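Local coordinates for putative tagatose-6-phosphate ketose/aldose isomerase (Escherichia coli, PDB 3C3J), which is a putative isomerase of the SIS family, built from two SIS domains that each carry a parallel beta sheet flanked by helices, at residues R21-D35 against S194-L208. Residues are numbered along the deposited sequence; the frame is centred on the assembly and turned at random.
Sequences RHQPRAWIRSLTNID and SQTFRDVADRCQAIL
The W27 indole packs obliquely against the F197 ring and meets the side chain of C204 at its edge. W27 CE3 lies 3.6 Å from F197 CE2, the two ring planes inclined at 65°, while C204 SG approaches the rim of the six-membered ring almost in its plane, 3.6 Å from W27 CZ3. The indole is tethered at its other end, where NE1 bonds to T177 OG1. F197 has CG anti to its backbone N (chi1 -151°), which turns the ring so that its edge faces W27 CB. F197 CB packs against L31 CD2 (3.4 Å).

Helices 23-35 and 198-208 run nearly antiparallel (168°), their axes 8.8 Å apart at closest approach. The small A201 is consistent with this spacing: I28 CG1 rests 3.8 Å from A201 CB, and P24 enters as a knob among A201, C204, Q205 and L208. Along one flank I28 CG2 lies over a face of the R198 guanidinium, whose NE makes a weak bond to S194 O.

Polar links close both ends. S194 OG donates to the syn lone pair of D35 OD2 at 2.5 Å; at the far end one water donates to both R21 O and Q205 OE1, and another joins R21 NH1 to L208 O, while R21 NE forms a salt bridge to E17.

This largely buried contact is packed against helix 174-187 through W27 and S30, whereas R203 and I207 reach helix 335-356, which follows the second five-stranded parallel sheet.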
loop_
_atom_site.group_PDB
_atom_site.type_symbol
_atom_site.label_atom_id
_atom_site.label_comp_id
_atom_site.label_asym_id
_atom_site.label_seq_id
_atom_site.Cartn_x
_atom_site.Cartn_y
_atom_site.Cartn_z
ATOM N N ARG A 21 -9.732 17.377 19.606
ATOM C CA ARG A 21 -9.139 18.348 20.529
ATOM C C ARG A 21 -8.494 17.728 21.777
ATOM O O ARG A 21 -7.557 18.315 22.312
ATOM C CB ARG A 21 -10.165 19.396 20.928
ATOM C CG ARG A 21 -10.568 20.297 19.789
ATOM C CD ARG A 21 -11.512 21.366 20.289
ATOM N NE ARG A 21 -11.922 22.341 19.270
ATOM C CZ ARG A 21 -11.168 23.358 18.857
ATOM N NH1 ARG A 21 -9.935 23.504 19.295
ATOM N NH2 ARG A 21 -11.640 24.220 17.963
ATOM N N HIS A 22 -8.988 16.579 22.253
ATOM C CA HIS A 22 -8.406 15.930 23.441
ATOM C C HIS A 22 -7.180 15.040 23.178
ATOM O O HIS A 22 -6.662 14.391 24.092
ATOM C CB HIS A 22 -9.480 15.241 24.321
ATOM C CG HIS A 22 -10.051 13.954 23.792
ATOM N ND1 HIS A 22 -9.337 13.031 23.061
ATOM C CD2 HIS A 22 -11.279 13.408 23.977
ATOM C CE1 HIS A 22 -10.104 11.982 22.810
ATOM N NE2 HIS A 22 -11.291 12.192 23.348
ATOM N N GLN A 23 -6.685 15.050 21.943
ATOM C CA GLN A 23 -5.528 14.230 21.571
ATOM C C GLN A 23 -4.222 14.518 22.335
ATOM O O GLN A 23 -3.677 13.585 22.954
ATOM C CB GLN A 23 -5.322 14.289 20.075
ATOM C CG GLN A 23 -6.267 13.343 19.351
ATOM C CD GLN A 23 -6.161 13.491 17.850
ATOM O OE1 GLN A 23 -6.391 14.587 17.303
ATOM N NE2 GLN A 23 -5.789 12.415 17.173
ATOM N N PRO A 24 -3.727 15.780 22.324
ATOM C CA PRO A 24 -2.479 16.044 23.062
ATOM C C PRO A 24 -2.529 15.560 24.527
ATOM O O PRO A 24 -1.606 14.894 24.998
ATOM C CB PRO A 24 -2.315 17.579 22.933
ATOM C CG PRO A 24 -3.042 17.917 21.750
ATOM C CD PRO A 24 -4.202 17.005 21.658
ATOM N N ARG A 25 -3.647 15.797 25.198
ATOM C CA ARG A 25 -3.793 15.387 26.575
ATOM C C ARG A 25 -3.819 13.875 26.701
ATOM O O ARG A 25 -3.211 13.313 27.606
ATOM C CB ARG A 25 -5.084 15.963 27.150
ATOM C CG ARG A 25 -5.280 15.721 28.624
ATOM C CD ARG A 25 -6.395 16.547 29.122
ATOM N NE ARG A 25 -7.630 16.146 28.456
ATOM C CZ ARG A 25 -8.796 16.746 28.623
ATOM N NH1 ARG A 25 -8.896 17.790 29.412
ATOM N NH2 ARG A 25 -9.861 16.293 27.992
ATOM N N ALA A 26 -4.533 13.226 25.785
ATOM C CA ALA A 26 -4.623 11.757 25.782
ATOM C C ALA A 26 -3.249 11.098 25.550
ATOM O O ALA A 26 -2.922 10.074 26.177
ATOM C CB ALA A 26 -5.659 11.287 24.741
ATOM N N TRP A 27 -2.438 11.695 24.682
ATOM C CA TRP A 27 -1.114 11.146 24.364
ATOM C C TRP A 27 -0.248 11.068 25.614
ATOM O O TRP A 27 0.345 10.036 25.912
ATOM C CB TRP A 27 -0.425 11.990 23.295
ATOM C CG TRP A 27 -1.172 12.054 22.006
ATOM C CD1 TRP A 27 -2.159 11.197 21.589
ATOM C CD2 TRP A 27 -0.983 12.989 20.952
ATOM N NE1 TRP A 27 -2.603 11.550 20.375
ATOM C CE2 TRP A 27 -1.914 12.659 19.946
ATOM C CE3 TRP A 27 -0.139 14.090 20.762
ATOM C CZ2 TRP A 27 -2.014 13.380 18.749
ATOM C CZ3 TRP A 27 -0.245 14.821 19.558
ATOM C CH2 TRP A 27 -1.160 14.456 18.577
ATOM N N ILE A 28 -0.221 12.154 26.371
ATOM C CA ILE A 28 0.618 12.238 27.563
ATOM C C ILE A 28 0.069 11.352 28.698
ATOM O O ILE A 28 0.836 10.720 29.396
ATOM C CB ILE A 28 0.864 13.716 27.966
ATOM C CG1 ILE A 28 1.546 14.445 26.816
ATOM C CG2 ILE A 28 1.762 13.793 29.183
ATOM C CD1 ILE A 28 2.728 13.667 26.203
ATOM N N ARG A 29 -1.254 11.257 28.811
ATOM C CA ARG A 29 -1.906 10.332 29.705
ATOM C C ARG A 29 -1.486 8.903 29.381
ATOM O O ARG A 29 -1.132 8.152 30.287
ATOM C CB ARG A 29 -3.432 10.477 29.623
ATOM C CG ARG A 29 -3.966 11.515 30.583
ATOM C CD ARG A 29 -5.380 11.969 30.280
ATOM N NE ARG A 29 -6.400 10.918 30.194
ATOM C CZ ARG A 29 -6.945 10.289 31.223
ATOM N NH1 ARG A 29 -7.899 9.391 31.008
ATOM N NH2 ARG A 29 -6.519 10.495 32.464
ATOM N N SER A 30 -1.454 8.540 28.096
ATOM C CA SER A 30 -1.101 7.164 27.771
ATOM C C SER A 30 0.376 6.878 28.111
ATOM O O SER A 30 0.694 5.817 28.680
ATOM C CB SER A 30 -1.366 6.822 26.315
ATOM O OG SER A 30 -1.258 5.417 26.183
ATOM N N LEU A 31 1.262 7.807 27.750
ATOM C CA LEU A 31 2.717 7.620 27.966
ATOM C C LEU A 31 3.092 7.632 29.444
ATOM O O LEU A 31 3.963 6.872 29.863
ATOM C CB LEU A 31 3.522 8.665 27.177
ATOM C CG LEU A 31 3.854 8.257 25.718
ATOM C CD1 LEU A 31 2.644 7.690 24.970
ATOM C CD2 LEU A 31 4.530 9.392 24.926
ATOM N N THR A 32 2.415 8.460 30.240
ATOM C CA THR A 32 2.583 8.395 31.699
ATOM C C THR A 32 2.053 7.056 32.276
ATOM O O THR A 32 2.653 6.488 33.176
ATOM C CB THR A 32 2.046 9.696 32.447
ATOM O OG1 THR A 32 0.653 9.817 32.284
ATOM C CG2 THR A 32 2.652 10.926 31.860
ATOM N N ASN A 33 0.978 6.516 31.719
ATOM C CA ASN A 33 0.551 5.157 32.098
ATOM C C ASN A 33 1.598 4.080 31.776
ATOM O O ASN A 33 1.833 3.154 32.551
ATOM C CB ASN A 33 -0.759 4.799 31.433
ATOM C CG ASN A 33 -1.362 3.553 32.005
ATOM O OD1 ASN A 33 -1.578 3.460 33.227
ATOM N ND2 ASN A 33 -1.624 2.566 31.142
ATOM N N ILE A 34 2.203 4.197 30.605
ATOM C CA ILE A 34 3.250 3.278 30.171
ATOM C C ILE A 34 4.416 3.372 31.178
ATOM O O ILE A 34 4.988 2.351 31.554
ATOM C CB ILE A 34 3.670 3.590 28.710
ATOM C CG1 ILE A 34 2.569 3.150 27.743
ATOM C CG2 ILE A 34 5.046 2.957 28.360
ATOM C CD1 ILE A 34 2.849 3.577 26.271
ATOM N N ASP A 35 4.715 4.580 31.656
ATOM C CA ASP A 35 5.747 4.743 32.703
ATOM C C ASP A 35 5.428 3.886 33.912
ATOM O O ASP A 35 6.320 3.226 34.463
ATOM C CB ASP A 35 5.912 6.200 33.153
ATOM C CG ASP A 35 6.509 7.096 32.071
ATOM O OD1 ASP A 35 7.283 6.605 31.239
ATOM O OD2 ASP A 35 6.225 8.301 32.076
ATOM N N SER A 194 7.455 9.911 27.772
ATOM C CA SER A 194 6.505 10.862 28.359
ATOM C C SER A 194 7.136 12.219 28.547
ATOM O O SER A 194 6.437 13.175 28.791
ATOM C CB SER A 194 5.960 10.348 29.684
ATOM O OG SER A 194 7.024 10.194 30.589
ATOM N N GLN A 195 8.461 12.300 28.429
ATOM C CA GLN A 195 9.141 13.584 28.418
ATOM C C GLN A 195 9.272 14.162 27.005
ATOM O O GLN A 195 8.728 15.256 26.723
ATOM C CB GLN A 195 10.524 13.495 29.107
ATOM C CG GLN A 195 10.408 13.441 30.642
ATOM C CD GLN A 195 9.609 14.632 31.223
ATOM O OE1 GLN A 195 9.996 15.803 31.068
ATOM N NE2 GLN A 195 8.489 14.332 31.875
ATOM N N THR A 196 9.967 13.436 26.123
ATOM C CA THR A 196 10.211 13.933 24.759
ATOM C C THR A 196 8.896 14.189 24.012
ATOM O O THR A 196 8.777 15.180 23.285
ATOM C CB THR A 196 11.128 12.991 23.918
ATOM O OG1 THR A 196 10.469 11.741 23.709
ATOM C CG2 THR A 196 12.486 12.737 24.605
ATOM N N PHE A 197 7.895 13.338 24.225
ATOM C CA PHE A 197 6.646 13.461 23.477
ATOM C C PHE A 197 5.832 14.660 23.896
ATOM O O PHE A 197 4.942 15.073 23.166
ATOM C CB PHE A 197 5.801 12.184 23.530
ATOM C CG PHE A 197 4.935 11.974 22.312
ATOM C CD1 PHE A 197 5.496 11.642 21.073
ATOM C CD2 PHE A 197 3.546 12.124 22.394
ATOM C CE1 PHE A 197 4.682 11.449 19.940
ATOM C CE2 PHE A 197 2.730 11.933 21.258
ATOM C CZ PHE A 197 3.295 11.599 20.039
ATOM N N ARG A 198 6.119 15.237 25.060
ATOM C CA ARG A 198 5.463 16.510 25.430
ATOM C C ARG A 198 5.714 17.610 24.402
ATOM O O ARG A 198 4.881 18.484 24.233
ATOM C CB ARG A 198 5.892 16.982 26.827
ATOM C CG ARG A 198 5.327 16.128 27.933
ATOM C CD ARG A 198 5.943 16.469 29.268
ATOM N NE ARG A 198 5.620 15.443 30.245
ATOM C CZ ARG A 198 4.540 15.452 31.020
ATOM N NH1 ARG A 198 3.663 16.451 30.955
ATOM N NH2 ARG A 198 4.339 14.443 31.856
ATOM N N ASP A 199 6.850 17.583 23.714
ATOM C CA ASP A 199 7.089 18.565 22.630
ATOM C C ASP A 199 6.110 18.337 21.475
ATOM O O ASP A 199 5.706 19.281 20.801
ATOM C CB ASP A 199 8.523 18.494 22.117
ATOM C CG ASP A 199 9.556 18.781 23.211
ATOM O OD1 ASP A 199 9.229 19.510 24.167
ATOM O OD2 ASP A 199 10.698 18.266 23.128
ATOM N N VAL A 200 5.737 17.072 21.243
ATOM C CA VAL A 200 4.822 16.746 20.143
ATOM C C VAL A 200 3.401 17.153 20.535
ATOM O O VAL A 200 2.691 17.792 19.751
ATOM C CB VAL A 200 4.931 15.234 19.735
ATOM C CG1 VAL A 200 3.976 14.896 18.584
ATOM C CG2 VAL A 200 6.381 14.874 19.367
ATOM N N ALA A 201 3.002 16.802 21.754
ATOM C CA ALA A 201 1.724 17.210 22.312
ATOM C C ALA A 201 1.630 18.732 22.329
ATOM O O ALA A 201 0.619 19.279 21.939
ATOM C CB ALA A 201 1.548 16.634 23.747
ATOM N N ASP A 202 2.688 19.403 22.776
ATOM C CA ASP A 202 2.719 20.885 22.788
ATOM C C ASP A 202 2.510 21.495 21.382
ATOM O O ASP A 202 1.767 22.438 21.206
ATOM C CB ASP A 202 4.062 21.415 23.327
ATOM C CG ASP A 202 4.217 21.292 24.861
ATOM O OD1 ASP A 202 3.258 20.908 25.573
ATOM O OD2 ASP A 202 5.340 21.588 25.357
ATOM N N ARG A 203 3.195 20.943 20.389
ATOM C CA ARG A 203 3.122 21.461 19.048
ATOM C C ARG A 203 1.765 21.205 18.439
ATOM O O ARG A 203 1.213 22.075 17.809
ATOM C CB ARG A 203 4.212 20.862 18.185
ATOM C CG ARG A 203 4.476 21.636 16.935
ATOM C CD ARG A 203 5.474 20.873 16.093
ATOM N NE ARG A 203 6.209 21.746 15.210
ATOM C CZ ARG A 203 7.216 21.334 14.458
ATOM N NH1 ARG A 203 7.573 20.054 14.462
ATOM N NH2 ARG A 203 7.867 22.191 13.706
ATOM N N CYS A 204 1.210 20.014 18.671
ATOM C CA CYS A 204 -0.119 19.703 18.155
ATOM C C CYS A 204 -1.203 20.539 18.853
ATOM O O CYS A 204 -2.164 20.968 18.201
ATOM C CB CYS A 204 -0.384 18.198 18.245
ATOM S SG CYS A 204 0.630 17.290 17.043
ATOM N N GLN A 205 -1.029 20.811 20.140
ATOM C CA GLN A 205 -1.927 21.746 20.854
ATOM C C GLN A 205 -1.831 23.143 20.226
ATOM O O GLN A 205 -2.851 23.800 20.041
ATOM C CB GLN A 205 -1.602 21.767 22.360
ATOM C CG GLN A 205 -2.496 22.668 23.248
ATOM C CD GLN A 205 -3.895 22.092 23.471
ATOM O OE1 GLN A 205 -4.247 21.046 22.923
ATOM N NE2 GLN A 205 -4.714 22.795 24.270
ATOM N N ALA A 206 -0.624 23.586 19.887
ATOM C CA ALA A 206 -0.440 24.878 19.170
ATOM C C ALA A 206 -1.106 24.901 17.780
ATOM O O ALA A 206 -1.651 25.944 17.352
ATOM C CB ALA A 206 1.045 25.235 19.061
ATOM N N ILE A 207 -1.055 23.760 17.074
ATOM C CA ILE A 207 -1.680 23.652 15.765
ATOM C C ILE A 207 -3.186 23.828 15.933
ATOM O O ILE A 207 -3.806 24.667 15.279
ATOM C CB ILE A 207 -1.361 22.301 15.052
ATOM C CG1 ILE A 207 0.128 22.265 14.615
ATOM C CG2 ILE A 207 -2.297 22.106 13.840
ATOM C CD1 ILE A 207 0.673 20.902 14.191
ATOM N N LEU A 208 -3.763 23.075 16.845
ATOM C CA LEU A 208 -5.205 23.160 17.068
ATOM C C LEU A 208 -5.609 24.584 17.478
ATOM O O LEU A 208 -6.579 25.118 16.987
ATOM C CB LEU A 208 -5.619 22.159 18.140
ATOM C CG LEU A 208 -5.511 20.679 17.748
ATOM C CD1 LEU A 208 -5.988 19.790 18.919
ATOM C CD2 LEU A 208 -6.270 20.367 16.437
HETATM O O HOH W 1 -6.739 20.911 22.260
HETATM O O HOH W 2 -8.646 25.964 18.746
HETATM O O HOH W 3 7.163 6.983 28.497
#